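Local coordinates for protein sgbp-b (Bacteroides uniformis, PDB 7K44) that probably binds xyloglucan at the cell surface, as a surface glycan-binding protein of a xyloglucan utilization locus in a human gut commensal, at residues 83-86 and 91-94; 49-54 and 104-109. One frame throughout, in Å; residues are numbered along the deposited sequence.

Contact 1. Residues 83-86 and 91-94; sequences YTVN and EISF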
ATOM      1  N   TYR A  83      34.850  21.550   4.700  1.00 27.05           N
ATOM      2  CA  TYR A  83      33.502  21.211   5.144  1.00 28.31           C
ATOM      3  C   TYR A  83      33.195  21.968   6.430  1.00 27.28           C
ATOM      4  O   TYR A  83      34.094  22.477   7.106  1.00 33.52           O
ATOM      5  CB  TYR A  83      33.365  19.699   5.376  1.00 27.62           C
ATOM      6  CG  TYR A  83      34.389  19.158   6.349  1.00 32.71           C
ATOM      7  CD1 TYR A  83      34.161  19.182   7.719  1.00 31.79           C
ATOM      8  CD2 TYR A  83      35.588  18.627   5.894  1.00 29.55           C
ATOM      9  CE1 TYR A  83      35.101  18.700   8.607  1.00 36.38           C
ATOM     10  CE2 TYR A  83      36.536  18.143   6.776  1.00 30.87           C
ATOM     11  CZ  TYR A  83      36.283  18.180   8.129  1.00 32.60           C
ATOM     12  OH  TYR A  83      37.222  17.700   9.009  1.00 43.64           O
ATOM     13  N   THR A  84      31.908  22.025   6.776  1.00 27.19           N
ATOM     14  CA  THR A  84      31.476  22.648   8.017  1.00 29.02           C
ATOM     15  C   THR A  84      30.543  21.712   8.776  1.00 31.32           C
ATOM     16  O   THR A  84      29.840  20.891   8.179  1.00 30.41           O
ATOM     17  CB  THR A  84      30.779  23.994   7.756  1.00 30.80           C
ATOM     18  OG1 THR A  84      29.697  23.810   6.840  1.00 33.35           O
ATOM     19  CG2 THR A  84      31.756  24.994   7.163  1.00 34.04           C
ATOM     20  N   VAL A  85      30.536  21.851  10.103  1.00 30.30           N
ATOM     21  CA  VAL A  85      29.686  21.059  10.985  1.00 29.50           C
ATOM     22  C   VAL A  85      28.738  22.003  11.713  1.00 26.50           C
ATOM     23  O   VAL A  85      29.128  23.119  12.079  1.00 30.30           O
ATOM     24  CB  VAL A  85      30.530  20.261  11.998  1.00 30.43           C
ATOM     25  CG1 VAL A  85      29.725  19.103  12.558  1.00 35.25           C
ATOM     26  CG2 VAL A  85      31.815  19.787  11.349  1.00 36.13           C
ATOM     27  N   ASN A  86      27.493  21.556  11.918  1.00 27.54           N
ATOM     28  CA  ASN A  86      26.508  22.395  12.590  1.00 29.89           C
ATOM     29  C   ASN A  86      26.713  22.372  14.108  1.00 34.79           C
ATOM     30  O   ASN A  86      27.582  21.675  14.641  1.00 34.14           O
ATOM     31  CB  ASN A  86      25.087  22.013  12.163  1.00 28.92           C
ATOM     32  CG  ASN A  86      24.648  20.667  12.710  1.00 30.36           C
ATOM     33  OD1 ASN A  86      25.464  19.886  13.197  1.00 33.31           O
ATOM     34  ND2 ASN A  86      23.353  20.381  12.615  1.00 30.93           N
ATOM     35  N   GLU A  91      25.204  17.296  11.457  1.00 28.59           N
ATOM     36  CA  GLU A  91      25.098  17.571  10.030  1.00 27.71           C
ATOM     37  C   GLU A  91      26.411  18.171   9.541  1.00 30.15           C
ATOM     38  O   GLU A  91      26.945  19.095  10.159  1.00 29.19           O
ATOM     39  CB  GLU A  91      23.909  18.501   9.737  1.00 26.64           C
ATOM     40  CG  GLU A  91      22.548  17.875  10.066  1.00 31.47           C
ATOM     41  CD  GLU A  91      21.355  18.764   9.748  1.00 37.71           C
ATOM     42  OE1 GLU A  91      21.562  19.937   9.376  1.00 35.42           O
ATOM     43  OE2 GLU A  91      20.204  18.281   9.871  1.00 40.04           O
ATOM     44  N   ILE A  92      26.953  17.620   8.454  1.00 26.94           N
ATOM     45  CA  ILE A  92      28.201  18.086   7.857  1.00 23.68           C
ATOM     46  C   ILE A  92      27.915  18.525   6.427  1.00 23.54           C
ATOM     47  O   ILE A  92      27.366  17.750   5.635  1.00 25.22           O
ATOM     48  CB  ILE A  92      29.272  16.976   7.845  1.00 25.28           C
ATOM     49  CG1 ILE A  92      29.562  16.468   9.256  1.00 27.06           C
ATOM     50  CG2 ILE A  92      30.545  17.494   7.201  1.00 26.75           C
ATOM     51  CD1 ILE A  92      30.357  15.163   9.260  1.00 29.93           C
ATOM     52  N   SER A  93      28.305  19.753   6.086  1.00 24.18           N
ATOM     53  CA  SER A  93      28.045  20.304   4.763  1.00 23.79           C
ATOM     54  C   SER A  93      29.346  20.474   3.992  1.00 20.90           C
ATOM     55  O   SER A  93      30.357  20.900   4.556  1.00 24.92           O
ATOM     56  CB  SER A  93      27.322  21.649   4.869  1.00 26.35           C
ATOM     57  OG  SER A  93      25.994  21.451   5.334  1.00 27.86           O
ATOM     58  N   PHE A  94      29.313  20.158   2.698  1.00 23.86           N
ATOM     59  CA  PHE A  94      30.462  20.399   1.831  1.00 22.96           C
ATOM     60  C   PHE A  94      30.025  20.346   0.376  1.00 22.31           C
ATOM     61  O   PHE A  94      28.969  19.805   0.048  1.00 21.81           O
ATOM     62  CB  PHE A  94      31.589  19.385   2.080  1.00 23.56           C
ATOM     63  CG  PHE A  94      31.215  17.963   1.756  1.00 23.12           C
ATOM     64  CD1 PHE A  94      30.612  17.156   2.706  1.00 27.32           C
ATOM     65  CD2 PHE A  94      31.460  17.441   0.494  1.00 23.53           C
ATOM     66  CE1 PHE A  94      30.261  15.844   2.406  1.00 27.46           C
ATOM     67  CE2 PHE A  94      31.113  16.131   0.184  1.00 23.76           C
ATOM     68  CZ  PHE A  94      30.519  15.327   1.145  1.00 27.14           C
TER
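Asn-86 meets Glu-91 because its CG lies between its own backbone N and carbonyl carbon (chi1 71°), which turns the amide across to the neighbouring strand. At the other end of the pair, Tyr-83 takes a similar first torsion; its CB stays against Phe-94 CB, 3.8 Å away, while the ring leads off beside Ile-92, whose CG2 is 4.0 Å from Tyr-83 CB. Between these ends the backbones run antiparallel. Thr-84 and Ser-93 form a hydrogen-bonded pair, with Thr-84 N to Ser-93 O at 2.9 Å and Ser-93 N to Thr-84 O at 2.8 Å. Val-85 and Ile-92 follow as a non-hydrogen-bonded pair, their side chains on the same face as the Tyr-83 contact with Ile-92, where Ile-59 of strand 59-65 touches all three. Asn-86 N then bonds Glu-91 O at 3.1 Å, and Glu-91 N returns a more bent bond to Asn-86 OD1, also 3.1 Å, with the donor well above the amide plane. The amide lies nearly parallel to the Glu-91 carboxylate, their planes 10° apart, and Asn-86 ND2 packs against Glu-91 CB at 3.5 Å. That ND2 hydrogen-bonds Asp-90 OD1, so the one amide is held on both branches. With an alanine here in place of Asn-86, Glu-91 N is likely to lose its side-chain acceptor and Asp-90 OD1 its amide donor, so that the turn is less firmly held. Glu-91 OE1 makes a weak, long ion pair with Arg-50 on the neighbouring strand. Overall this is a beta hairpin, strand 84-85 with strand 91-95, at the edge of one sheet of an immunoglobulin-like beta sandwich.

Contact 2. Residues 49-54 and 104-109; sequences LRIVGG and GSLVVE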
ATOM      1  N   LEU A  49      26.476  18.769  -0.730  1.00 20.53           N
ATOM      2  CA  LEU A  49      25.960  17.599  -0.036  1.00 25.73           C
ATOM      3  C   LEU A  49      25.875  17.916   1.449  1.00 23.98           C
ATOM      4  O   LEU A  49      26.640  18.738   1.966  1.00 25.01           O
ATOM      5  CB  LEU A  49      26.873  16.361  -0.213  1.00 27.39           C
ATOM      6  CG  LEU A  49      27.031  15.757  -1.608  1.00 28.04           C
ATOM      7  CD1 LEU A  49      28.240  16.348  -2.309  1.00 27.94           C
ATOM      8  CD2 LEU A  49      27.180  14.242  -1.527  1.00 31.10           C
ATOM      9  N   ARG A  50      24.958  17.241   2.142  1.00 22.04           N
ATOM     10  CA  ARG A  50      24.899  17.326   3.595  1.00 21.14           C
ATOM     11  C   ARG A  50      24.819  15.922   4.173  1.00 23.16           C
ATOM     12  O   ARG A  50      23.857  15.195   3.906  1.00 26.70           O
ATOM     13  CB  ARG A  50      23.703  18.167   4.053  1.00 24.74           C
ATOM     14  CG  ARG A  50      23.779  18.537   5.529  1.00 27.72           C
ATOM     15  CD  ARG A  50      22.507  19.247   6.004  1.00 32.44           C
ATOM     16  NE  ARG A  50      22.345  20.564   5.398  1.00 28.69           N
ATOM     17  CZ  ARG A  50      21.325  21.378   5.666  1.00 32.15           C
ATOM     18  NH1 ARG A  50      20.387  21.003   6.526  1.00 31.72           N
ATOM     19  NH2 ARG A  50      21.241  22.557   5.072  1.00 32.91           N
ATOM     20  N   ILE A  51      25.812  15.555   4.976  1.00 23.72           N
ATOM     21  CA  ILE A  51      25.758  14.304   5.722  1.00 24.60           C
ATOM     22  C   ILE A  51      24.926  14.519   6.979  1.00 26.79           C
ATOM     23  O   ILE A  51      25.218  15.415   7.779  1.00 29.50           O
ATOM     24  CB  ILE A  51      27.169  13.827   6.083  1.00 26.29           C
ATOM     25  CG1 ILE A  51      28.025  13.677   4.830  1.00 25.38           C
ATOM     26  CG2 ILE A  51      27.091  12.514   6.862  1.00 27.51           C
ATOM     27  CD1 ILE A  51      29.496  13.376   5.145  1.00 24.03           C
ATOM     28  N   VAL A  52      23.907  13.685   7.164  1.00 26.45           N
ATOM     29  CA  VAL A  52      22.991  13.777   8.299  1.00 29.22           C
ATOM     30  C   VAL A  52      23.172  12.539   9.165  1.00 29.75           C
ATOM     31  O   VAL A  52      23.013  11.410   8.689  1.00 33.37           O
ATOM     32  CB  VAL A  52      21.536  13.911   7.833  1.00 29.17           C
ATOM     33  CG1 VAL A  52      20.600  13.940   9.034  1.00 33.72           C
ATOM     34  CG2 VAL A  52      21.382  15.162   6.995  1.00 28.88           C
ATOM     35  N   GLY A  53      23.488  12.748  10.436  1.00 30.66           N
ATOM     36  CA  GLY A  53      23.700  11.631  11.332  1.00 39.03           C
ATOM     37  C   GLY A  53      23.761  12.059  12.782  1.00 38.71           C
ATOM     38  O   GLY A  53      22.784  12.600  13.312  1.00 37.67           O
ATOM     39  N   GLY A  54      24.895  11.824  13.426  1.00 33.97           N
ATOM     40  CA  GLY A  54      25.070  12.253  14.798  1.00 35.99           C
ATOM     41  C   GLY A  54      26.469  11.947  15.287  1.00 40.56           C
ATOM     42  O   GLY A  54      27.194  11.131  14.705  1.00 35.38           O
ATOM     43  N   GLY A 104      30.788   4.041  -4.376  1.00 28.37           N
ATOM     44  CA  GLY A 104      31.603   3.542  -3.293  1.00 30.30           C
ATOM     45  C   GLY A 104      30.959   3.903  -1.970  1.00 24.78           C
ATOM     46  O   GLY A 104      29.777   3.620  -1.750  1.00 28.35           O
ATOM     47  N   SER A 105      31.718   4.542  -1.090  1.00 23.77           N
ATOM     48  CA  SER A 105      31.213   4.927   0.213  1.00 24.88           C
ATOM     49  C   SER A 105      31.689   6.334   0.534  1.00 23.27           C
ATOM     50  O   SER A 105      32.731   6.787   0.049  1.00 25.56           O
ATOM     51  CB  SER A 105      31.641   3.965   1.339  1.00 27.62           C
ATOM     52  OG  SER A 105      31.330   2.608   1.029  1.00 29.44           O
ATOM     53  N   LEU A 106      30.892   7.034   1.339  1.00 25.77           N
ATOM     54  CA  LEU A 106      31.287   8.311   1.922  1.00 24.35           C
ATOM     55  C   LEU A 106      31.568   8.084   3.399  1.00 23.43           C
ATOM     56  O   LEU A 106      30.745   7.485   4.100  1.00 26.34           O
ATOM     57  CB  LEU A 106      30.168   9.335   1.744  1.00 24.37           C
ATOM     58  CG  LEU A 106      30.361  10.725   2.335  1.00 23.46           C
ATOM     59  CD1 LEU A 106      31.691  11.365   1.912  1.00 25.69           C
ATOM     60  CD2 LEU A 106      29.194  11.603   1.923  1.00 26.69           C
ATOM     61  N   VAL A 107      32.734   8.540   3.864  1.00 24.28           N
ATOM     62  CA  VAL A 107      33.237   8.204   5.191  1.00 25.52           C
ATOM     63  C   VAL A 107      33.461   9.468   6.012  1.00 29.40           C
ATOM     64  O   VAL A 107      34.025  10.452   5.519  1.00 27.79           O
ATOM     65  CB  VAL A 107      34.556   7.408   5.097  1.00 25.65           C
ATOM     66  CG1 VAL A 107      34.940   6.891   6.464  1.00 29.95           C
ATOM     67  CG2 VAL A 107      34.423   6.271   4.089  1.00 28.64           C
ATOM     68  N   VAL A 108      33.050   9.421   7.279  1.00 28.95           N
ATOM     69  CA  VAL A 108      33.423  10.414   8.281  1.00 28.44           C
ATOM     70  C   VAL A 108      34.293   9.700   9.307  1.00 33.90           C
ATOM     71  O   VAL A 108      33.808   8.841  10.055  1.00 33.05           O
ATOM     72  CB  VAL A 108      32.200  11.044   8.954  1.00 35.55           C
ATOM     73  CG1 VAL A 108      32.644  12.036  10.029  1.00 30.66           C
ATOM     74  CG2 VAL A 108      31.307  11.713   7.927  1.00 31.58           C
ATOM     75  N   GLU A 109      35.572  10.054   9.347  1.00 32.65           N
ATOM     76  CA  GLU A 109      36.538   9.458  10.262  1.00 32.34           C
ATOM     77  C   GLU A 109      36.724  10.418  11.434  1.00 36.66           C
ATOM     78  O   GLU A 109      37.233  11.530  11.257  1.00 34.80           O
ATOM     79  CB  GLU A 109      37.849   9.223   9.518  1.00 36.25           C
ATOM     80  CG  GLU A 109      38.929   8.511  10.310  1.00 41.91           C
ATOM     81  CD  GLU A 109      40.242   8.430   9.548  1.00 46.61           C
ATOM     82  OE1 GLU A 109      40.260   7.846   8.444  1.00 47.83           O
ATOM     83  OE2 GLU A 109      41.258   8.955  10.052  1.00 56.75           O
TER
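With the CA atoms of Ile-51 and Val-108 9.0 Å apart and no hydrogen bond joining them, strands 48-54 and 103-110 belong to the two facing sheets of an immunoglobulin-like beta sandwich, and only side chains bridge the gap. Ile-51, Leu-106 and Val-108 are all buried, and each points its CB toward the opposite strand. Ile-51 CD1 is the atom that both partners touch: the outer chain is extended (chi2 173°), which carries it away from its own strand toward Leu-106 and Val-108. Leu-106 comes to meet it tip to tip through CD2, which also lies 3.8 Å from Ile-51 CG1, so this methyl touches the outer half of the isoleucine. Val-108 instead slides past Ile-51 in the opposite direction and offers CG2, the branch anti to its own carbonyl carbon. Around this trio the core is closed by Phe-56, which touches both Ile-51 and Val-108, and by Phe-94 and Ile-34, which touch Ile-51 from neighbouring strands of its own sheet. The contact is wholly apolar: Ile-51 CD1 sits 3.7 Å from Leu-106 CD2 and 3.7 Å from Val-108 CG2, two methyls that are themselves 6.4 Å apart.

Overall arrangement
From the N terminus the chain runs through strand 33-39 into strand 48-54, the first half of contact 2, then crosses to the opposite sheet for strands 59-65 and 78-80. It returns for the hairpin of contact 1, which closes a short loop of four residues, and crosses again into strand 103-110, where contact 2 closes a loop of 49. Contact 1 is therefore nested inside contact 2, their centres about 10 Å apart. Strand 91-95 is the shared piece: Ile-92 O and Phe-94 O probably accept hydrogen bonds from Ile-51 N and Leu-49 N. Contact 1 thus extends one sheet toward its edge, while contact 2 joins that sheet to its partner.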